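Myosin-2 (Saccharomyces cerevisiae, PDB 6IXO) carries organelles and other cargo along actin cables as a class V myosin motor, gripping cargo receptors through the globular tail domain that makes up this chain. Local coordinates at residues A[219-224]-A[385-390]; A[83-88]-A[106-111]. All coordinates share one frame; numbering follows the deposited sequence.

Contact 1 of 2, residues A[219-224]-A[385-390]; sequences FHIENE and KTRKFD
R387 reaches across to E222 and binds its carboxylate side-on, using NE and NH2. From CB, CG is set anti to the carbonyl carbon, and the chain then runs extended (chi2 -179°), which carries the charged end over to the other segment. Contact begins along the aliphatic part: R387 CG lies 3.7 Å from E222 OE1, and CD still passes beside that oxygen, slightly farther off. Next, R387 NE donates to E222 OE1 at 3.2 Å, and the N-H...O angle of 168° marks a nearly straight bond. R387 NH2 completes the two-pronged salt bridge with E222 OE2, also at 3.2 Å. Both oxygens are met on their syn side. The planes are nearly parallel (13° apart); the carboxylate oxygens lie near the guanidinium plane, while the nitrogens stand somewhat out of the carboxylate plane. E222 presents its carboxylate from a chain bent at chi2.

The segment 219-224 is a tight link between two helices of this all-helical globular tail domain. H220, with positive phi, is the C-prime residue of the Schellman motif ending helix 202-218, and E222 is the N-cap residue of helix 223-247. At the arginine tip, I221 CD1 comes to the guanidinium edge, 4.2 Å from R387 NH2. Water 1 accepts a weak bond from R387 NH2 and donates to F219 O at 2.7 Å. A second water donates to E222 OE1 at 2.6 Å and to K385 O at 3.3 Å, tying the same carboxylate to the backbone of 385-390. A methionine in place of R387 would probably cost the E222 carboxylate its countercharge and both bonds, leaving its oxygens less firmly fixed in rotation. R387 NH1 points to helix 97-124, with a weak hydrogen bond to A106 O and a long, weak ion pair with E110.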
# COMPACT_ATOMS: atom_id res chain seq x y z
N PHE A 219 -12.07 -6.07 0.95
CA PHE A 219 -12.57 -4.69 1.11
C PHE A 219 -12.89 -4.06 -0.23
O PHE A 219 -13.05 -2.83 -0.30
CB PHE A 219 -11.56 -3.80 1.87
CG PHE A 219 -11.35 -4.20 3.30
CD1 PHE A 219 -12.05 -5.27 3.86
CD2 PHE A 219 -10.40 -3.53 4.09
CE1 PHE A 219 -11.84 -5.67 5.17
CE2 PHE A 219 -10.19 -3.92 5.40
CZ PHE A 219 -10.91 -5.00 5.95
N HIS A 220 -12.98 -4.89 -1.27
CA HIS A 220 -13.38 -4.46 -2.61
C HIS A 220 -12.48 -3.37 -3.17
O HIS A 220 -12.94 -2.42 -3.76
CB HIS A 220 -14.85 -3.97 -2.58
CG HIS A 220 -15.77 -4.93 -1.89
ND1 HIS A 220 -16.12 -6.14 -2.44
CD2 HIS A 220 -16.40 -4.87 -0.69
CE1 HIS A 220 -16.94 -6.78 -1.62
NE2 HIS A 220 -17.12 -6.03 -0.55
N ILE A 221 -11.18 -3.52 -2.98
CA ILE A 221 -10.24 -2.53 -3.50
C ILE A 221 -9.91 -2.86 -4.94
O ILE A 221 -9.68 -4.02 -5.27
CB ILE A 221 -8.92 -2.50 -2.70
CG1 ILE A 221 -9.19 -2.13 -1.25
CG2 ILE A 221 -7.95 -1.49 -3.32
CD1 ILE A 221 -9.83 -0.77 -1.11
N GLU A 222 -9.85 -1.84 -5.77
CA GLU A 222 -9.54 -2.00 -7.19
C GLU A 222 -8.17 -2.71 -7.42
O GLU A 222 -7.17 -2.36 -6.80
CB GLU A 222 -9.61 -0.60 -7.85
CG GLU A 222 -11.07 0.04 -7.93
CD GLU A 222 -11.53 0.89 -6.69
OE1 GLU A 222 -12.49 1.72 -6.85
OE2 GLU A 222 -10.99 0.73 -5.56
N ASN A 223 -8.14 -3.73 -8.29
CA ASN A 223 -6.94 -4.56 -8.49
C ASN A 223 -5.69 -3.77 -8.89
O ASN A 223 -4.57 -4.18 -8.56
CB ASN A 223 -7.21 -5.65 -9.53
CG ASN A 223 -7.88 -6.89 -8.94
OD1 ASN A 223 -7.92 -7.07 -7.71
ND2 ASN A 223 -8.41 -7.76 -9.81
N GLU A 224 -5.85 -2.66 -9.60
CA GLU A 224 -4.69 -1.82 -9.93
C GLU A 224 -3.94 -1.34 -8.70
O GLU A 224 -2.73 -1.16 -8.71
CB GLU A 224 -5.13 -0.58 -10.72
CG GLU A 224 -5.63 -0.89 -12.10
CD GLU A 224 -7.14 -1.17 -12.17
OE1 GLU A 224 -7.82 -1.34 -11.12
OE2 GLU A 224 -7.65 -1.23 -13.30
N LYS A 385 -10.71 5.45 -12.83
CA LYS A 385 -12.00 6.14 -12.85
C LYS A 385 -12.62 6.00 -11.49
O LYS A 385 -12.48 4.96 -10.85
CB LYS A 385 -12.91 5.53 -13.91
N THR A 386 -13.28 7.05 -11.01
CA THR A 386 -13.87 6.99 -9.68
C THR A 386 -15.11 6.13 -9.63
O THR A 386 -15.71 5.79 -10.66
CB THR A 386 -14.21 8.40 -9.13
OG1 THR A 386 -15.12 9.07 -10.02
CG2 THR A 386 -12.95 9.21 -9.02
N ARG A 387 -15.48 5.79 -8.40
CA ARG A 387 -16.66 4.99 -8.12
C ARG A 387 -17.94 5.73 -8.56
O ARG A 387 -18.30 6.78 -8.01
CB ARG A 387 -16.68 4.64 -6.61
CG ARG A 387 -15.33 4.00 -6.12
CD ARG A 387 -15.34 3.62 -4.60
NE ARG A 387 -14.26 2.66 -4.31
CZ ARG A 387 -13.83 2.27 -3.11
NH1 ARG A 387 -14.35 2.77 -1.99
NH2 ARG A 387 -12.83 1.38 -3.02
N LYS A 388 -18.61 5.22 -9.59
CA LYS A 388 -19.88 5.83 -10.02
C LYS A 388 -20.87 5.74 -8.86
O LYS A 388 -21.05 4.68 -8.28
CB LYS A 388 -20.45 5.15 -11.27
CG LYS A 388 -19.47 5.11 -12.44
CD LYS A 388 -18.96 6.50 -12.84
CE LYS A 388 -19.98 7.26 -13.71
NZ LYS A 388 -19.35 8.41 -14.42
N PHE A 389 -21.50 6.86 -8.51
CA PHE A 389 -22.30 6.87 -7.29
C PHE A 389 -23.76 6.59 -7.52
O PHE A 389 -24.46 7.33 -8.19
CB PHE A 389 -22.12 8.20 -6.56
CG PHE A 389 -21.32 8.06 -5.32
CD1 PHE A 389 -21.95 7.94 -4.09
CD2 PHE A 389 -19.94 7.96 -5.38
CE1 PHE A 389 -21.20 7.76 -2.93
CE2 PHE A 389 -19.18 7.78 -4.24
CZ PHE A 389 -19.81 7.68 -3.01
N ASP A 390 -24.21 5.48 -6.95
CA ASP A 390 -25.63 5.20 -6.88
C ASP A 390 -26.04 5.51 -5.46
O ASP A 390 -25.36 5.11 -4.51
CB ASP A 390 -25.95 3.75 -7.27
O HOH W 1 -13.54 -0.33 -1.15
O HOH W 2 -12.08 4.10 -7.73

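Contact 2 of 2, residues A[83-88]-A[106-111]; sequences TTIQKV and ANVREL
I85 packs on V108 and L111 in the buried seam of an antiparallel helical hairpin, formed by helices 71-90 and 97-124. The evidence for the pairing is geometric: the two segments run in opposite directions, and their closest CA atoms, those of I85 and V108, are 8.5 Å apart. The buried surface is small, 98 Å² summed over both sides, and I85 supplies about half of it. No hydrogen bond crosses the seam; the contact is one of methyl groups alone.

I85 divides its two branches between two partners. Its CG2 stands anti to the backbone N and meets V108 CG2 at 3.9 Å. The valine has CG1 anti to its own backbone N (chi1 170°), and this rotamer leaves CG2 beside the N and turned to the isoleucine. The two side chains lie alongside, running opposite ways, and meet through these methyls.

The other branch of I85 is extended, with CD1 anti to CA (chi2 175°), and it heads for the residue one helical turn beyond V108. V108 and L111 fall on one face of a regular helix, where L111 N bonds N107 O at 3.0 Å. N107 starts out toward helix 71-90, but its amide leads away, held by A55 N and V51 O, so the seam remains apolar here.

Two further helices also touch V108 and L111: V108 meets L154 and I158 of helix 134-180, while L111 lies against F151 of that helix and against A55 and L58 of helix 53-67. L111 mirrors the extended shape of the isoleucine, its CD1 likewise anti to CA (chi2 168°). With both ends extended, the side chains meet tip to tip, L111 CD1 4.0 Å from I85 CD1.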
# COMPACT_ATOMS: atom_id res chain seq x y z
N THR A 83 -8.33 16.39 8.64
CA THR A 83 -7.27 16.36 9.64
C THR A 83 -7.29 15.05 10.39
O THR A 83 -6.25 14.41 10.60
CB THR A 83 -7.40 17.51 10.67
OG1 THR A 83 -7.34 18.77 9.99
CG2 THR A 83 -6.25 17.44 11.69
N THR A 84 -8.49 14.64 10.81
CA THR A 84 -8.62 13.48 11.68
C THR A 84 -8.25 12.21 10.93
O THR A 84 -7.53 11.34 11.45
CB THR A 84 -10.05 13.37 12.28
OG1 THR A 84 -10.30 14.53 13.10
CG2 THR A 84 -10.19 12.10 13.14
N ILE A 85 -8.72 12.08 9.70
CA ILE A 85 -8.42 10.84 8.97
C ILE A 85 -6.91 10.74 8.76
O ILE A 85 -6.32 9.69 9.00
CB ILE A 85 -9.13 10.78 7.60
CG1 ILE A 85 -10.66 10.55 7.82
CG2 ILE A 85 -8.51 9.67 6.75
CD1 ILE A 85 -11.51 10.60 6.51
N GLN A 86 -6.30 11.83 8.34
CA GLN A 86 -4.86 11.76 8.07
C GLN A 86 -4.13 11.41 9.37
O GLN A 86 -3.23 10.57 9.38
CB GLN A 86 -4.34 13.09 7.51
CG GLN A 86 -2.80 13.03 7.25
CD GLN A 86 -2.30 14.05 6.23
OE1 GLN A 86 -2.96 14.34 5.21
NE2 GLN A 86 -1.14 14.58 6.49
N LYS A 87 -4.54 12.06 10.45
CA LYS A 87 -3.96 11.78 11.76
C LYS A 87 -4.15 10.32 12.15
O LYS A 87 -3.22 9.68 12.67
CB LYS A 87 -4.56 12.68 12.84
CG LYS A 87 -3.99 12.40 14.23
CD LYS A 87 -4.39 13.46 15.26
CE LYS A 87 -3.65 13.27 16.58
NZ LYS A 87 -4.07 14.25 17.62
N VAL A 88 -5.33 9.78 11.90
CA VAL A 88 -5.56 8.37 12.22
C VAL A 88 -4.61 7.47 11.44
O VAL A 88 -4.05 6.52 11.97
CB VAL A 88 -7.04 7.96 11.94
CG1 VAL A 88 -7.18 6.45 12.01
CG2 VAL A 88 -7.96 8.61 13.02
N ALA A 106 -10.05 2.63 1.37
CA ALA A 106 -11.37 2.39 0.78
C ALA A 106 -12.30 3.58 1.09
O ALA A 106 -13.05 4.07 0.21
CB ALA A 106 -11.97 1.13 1.33
N ASN A 107 -12.24 4.05 2.33
CA ASN A 107 -13.18 5.09 2.77
C ASN A 107 -12.88 6.44 2.13
O ASN A 107 -13.79 7.18 1.72
CB ASN A 107 -13.18 5.19 4.29
CG ASN A 107 -14.16 4.23 4.89
OD1 ASN A 107 -15.39 4.51 4.96
ND2 ASN A 107 -13.67 3.03 5.21
N VAL A 108 -11.60 6.76 2.03
CA VAL A 108 -11.22 8.03 1.40
C VAL A 108 -11.52 7.96 -0.10
O VAL A 108 -11.97 8.94 -0.71
CB VAL A 108 -9.74 8.38 1.68
CG1 VAL A 108 -9.29 9.55 0.82
CG2 VAL A 108 -9.56 8.70 3.17
N ARG A 109 -11.34 6.77 -0.69
CA ARG A 109 -11.73 6.64 -2.10
C ARG A 109 -13.24 6.86 -2.26
O ARG A 109 -13.71 7.43 -3.26
CB ARG A 109 -11.36 5.26 -2.68
CG ARG A 109 -11.67 5.14 -4.16
CD ARG A 109 -10.86 6.17 -4.97
NE ARG A 109 -10.97 5.95 -6.42
CZ ARG A 109 -10.41 6.75 -7.34
NH1 ARG A 109 -9.73 7.85 -6.95
NH2 ARG A 109 -10.58 6.48 -8.63
N GLU A 110 -14.01 6.37 -1.29
CA GLU A 110 -15.47 6.52 -1.42
C GLU A 110 -15.85 8.02 -1.29
O GLU A 110 -16.72 8.52 -1.98
CB GLU A 110 -16.19 5.70 -0.34
CG GLU A 110 -17.73 5.78 -0.39
CD GLU A 110 -18.29 4.83 -1.43
OE1 GLU A 110 -17.49 4.14 -2.11
OE2 GLU A 110 -19.53 4.76 -1.54
N LEU A 111 -15.17 8.73 -0.40
CA LEU A 111 -15.41 10.16 -0.19
C LEU A 111 -15.03 10.95 -1.43
O LEU A 111 -15.75 11.84 -1.88
CB LEU A 111 -14.60 10.66 1.00
CG LEU A 111 -15.11 10.26 2.38
CD1 LEU A 111 -14.07 10.57 3.49
CD2 LEU A 111 -16.47 10.97 2.66

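Overall arrangement
From the N terminus, contact 2 comes first: the chain leaves 83-88, turns between helices 71-90 and 97-124, and returns at 106-111, closing a loop of only 17 intervening residues. Contact 1 opens much later, at 219-224, and closes after 160 residues, when the loop before helix 403-415 comes back at 385-390. The two are in series, neither enclosing nor crossing the other. They nevertheless adjoin in space, centres 15 Å apart, and K385 O approaches R109 NH2 at 3.3 Å. Helix 97-124 is shared: it is one arm of the hairpin, it carries the loop at 385-390, and through V102 it touches F219 and I221 at the junction of helices 202-218 and 223-247.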